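Predicted phosphatase, HAD family (Clostridium acetobutylicum, PDB 3MC1) is a predicted phosphatase of the haloacid dehalogenase (HAD) superfamily, probably hydrolysing phosphate esters, though its substrate is not established. Local coordinates at residues A[89-94]-A[205-210]. Numbering follows the deposited sequence.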
loop_
_atom_site.group_PDB
_atom_site.type_symbol
_atom_site.label_atom_id
_atom_site.label_comp_id
_atom_site.label_asym_id
_atom_site.label_seq_id
_atom_site.Cartn_x
_atom_site.Cartn_y
_atom_site.Cartn_z
ATOM N N ASP A 89 8.963 -5.590 11.238
ATOM C CA ASP A 89 9.073 -5.796 12.678
ATOM C C ASP A 89 8.273 -4.722 13.421
ATOM O O ASP A 89 8.275 -3.544 13.040
ATOM C CB ASP A 89 10.535 -5.725 13.137
ATOM C CG ASP A 89 11.385 -6.844 12.569
ATOM O OD1 ASP A 89 10.912 -8.002 12.549
ATOM O OD2 ASP A 89 12.533 -6.567 12.157
ATOM N N GLY A 90 7.587 -5.139 14.478
ATOM C CA GLY A 90 6.814 -4.207 15.273
ATOM C C GLY A 90 5.399 -3.959 14.797
ATOM O O GLY A 90 4.570 -3.490 15.570
ATOM N N ILE A 91 5.102 -4.292 13.542
ATOM C CA ILE A 91 3.764 -4.050 13.010
ATOM C C ILE A 91 2.625 -4.748 13.747
ATOM O O ILE A 91 1.643 -4.106 14.098
ATOM C CB ILE A 91 3.667 -4.398 11.498
ATOM C CG1 ILE A 91 4.330 -3.294 10.664
ATOM C CG2 ILE A 91 2.199 -4.562 11.095
ATOM C CD1 ILE A 91 3.685 -1.923 10.813
ATOM N N GLU A 92 2.721 -6.050 13.974
ATOM C CA GLU A 92 1.635 -6.706 14.687
ATOM C C GLU A 92 1.464 -6.107 16.086
ATOM O O GLU A 92 0.340 -5.920 16.550
ATOM C CB GLU A 92 1.860 -8.217 14.780
ATOM C CG GLU A 92 0.818 -8.914 15.630
ATOM C CD GLU A 92 0.760 -10.410 15.378
ATOM O OE1 GLU A 92 1.762 -10.981 14.896
ATOM O OE2 GLU A 92 -0.285 -11.017 15.681
ATOM N N ALA A 93 2.577 -5.808 16.752
ATOM C CA ALA A 93 2.527 -5.199 18.083
ATOM C C ALA A 93 1.749 -3.875 17.977
ATOM O O ALA A 93 0.890 -3.569 18.808
ATOM C CB ALA A 93 3.930 -4.943 18.579
ATOM N N LEU A 94 2.046 -3.107 16.934
ATOM C CA LEU A 94 1.373 -1.832 16.686
ATOM C C LEU A 94 -0.136 -2.022 16.536
ATOM O O LEU A 94 -0.923 -1.362 17.224
ATOM C CB LEU A 94 1.934 -1.171 15.412
ATOM C CG LEU A 94 1.190 0.092 14.936
ATOM C CD1 LEU A 94 1.313 1.196 15.990
ATOM C CD2 LEU A 94 1.750 0.565 13.613
ATOM N N ASN A 205 10.135 7.641 10.913
ATOM C CA ASN A 205 11.133 6.723 10.367
ATOM C C ASN A 205 11.097 5.293 10.910
ATOM O O ASN A 205 11.909 4.459 10.511
ATOM C CB ASN A 205 12.524 7.314 10.577
ATOM C CG ASN A 205 12.782 7.669 12.022
ATOM O OD1 ASN A 205 12.812 6.798 12.894
ATOM N ND2 ASN A 205 12.957 8.961 12.291
ATOM N N SER A 206 10.165 5.003 11.811
ATOM C CA SER A 206 10.061 3.659 12.372
ATOM C C SER A 206 8.633 3.369 12.809
ATOM O O SER A 206 7.824 4.285 12.959
ATOM C CB SER A 206 10.976 3.508 13.587
ATOM O OG SER A 206 10.453 4.240 14.682
ATOM N N VAL A 207 8.334 2.091 13.028
ATOM C CA VAL A 207 7.009 1.672 13.461
ATOM C C VAL A 207 6.708 2.221 14.853
ATOM O O VAL A 207 5.566 2.558 15.160
ATOM C CB VAL A 207 6.885 0.119 13.482
ATOM C CG1 VAL A 207 5.530 -0.299 14.039
ATOM C CG2 VAL A 207 7.063 -0.435 12.079
ATOM N N ASP A 208 7.727 2.312 15.699
ATOM C CA ASP A 208 7.506 2.837 17.041
ATOM C C ASP A 208 7.166 4.320 16.962
ATOM O O ASP A 208 6.308 4.810 17.697
ATOM C CB ASP A 208 8.736 2.640 17.925
ATOM C CG ASP A 208 8.468 3.018 19.373
ATOM O OD1 ASP A 208 7.523 2.453 19.965
ATOM O OD2 ASP A 208 9.195 3.877 19.915
ATOM N N GLU A 209 7.852 5.032 16.074
ATOM C CA GLU A 209 7.601 6.458 15.879
ATOM C C GLU A 209 6.181 6.628 15.350
ATOM O O GLU A 209 5.500 7.605 15.662
ATOM C CB GLU A 209 8.577 7.038 14.856
ATOM C CG GLU A 209 10.013 7.166 15.326
ATOM C CD GLU A 209 10.266 8.455 16.083
ATOM O OE1 GLU A 209 11.318 9.081 15.827
ATOM O OE2 GLU A 209 9.425 8.841 16.928
ATOM N N LEU A 210 5.760 5.671 14.524
ATOM C CA LEU A 210 4.429 5.676 13.933
ATOM C C LEU A 210 3.401 5.523 15.051
ATOM O O LEU A 210 2.407 6.239 15.097
ATOM C CB LEU A 210 4.311 4.518 12.928
ATOM C CG LEU A 210 2.976 4.275 12.224
ATOM C CD1 LEU A 210 2.499 5.540 11.515
ATOM C CD2 LEU A 210 3.150 3.132 11.231
#
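Val207, in the first turn of helix 207-215, puts its two methyls against the start of helix 91-101, and the contact is built around it. With CG1 anti to the backbone N (chi1 176°), the two methyls diverge, CG1 toward Leu94 and the Gly90 carbonyl, CG2 toward Ile91 and the Asp89 carbonyl. CG1 meets CB and CD2 of Leu94, Val207 CG1 lying 3.9 Å from Leu94 CD2, while CG2 touches CD1 of Ile91, whose side chain crosses that of Val207 at about a right angle. A turn beyond Val207, Leu210 sets its CD2 3.8 Å from CD2 of the same Leu94, these two side chains also crossing at about a right angle.

The remaining touches are methyl against backbone: Val207 CG2 is 3.5 Å from Asp89 O, and Val207 CG1 is 3.7 Å from Gly90 O. No hydrogen bond crosses between the segments. Within 205-210, Ser206 OG caps its helix by accepting from Glu209 N at 3.1 Å.

Gly90, at the N-cap with positive phi, brings its CA within 6.2 Å of Val207 CA. Two helices flanking the parallel sheet of this Rossmann-like HAD core meet here through their N-terminal turns, with Ile91 reaching Leu15 and Leu210 resting on strands 182-185 and 202-204.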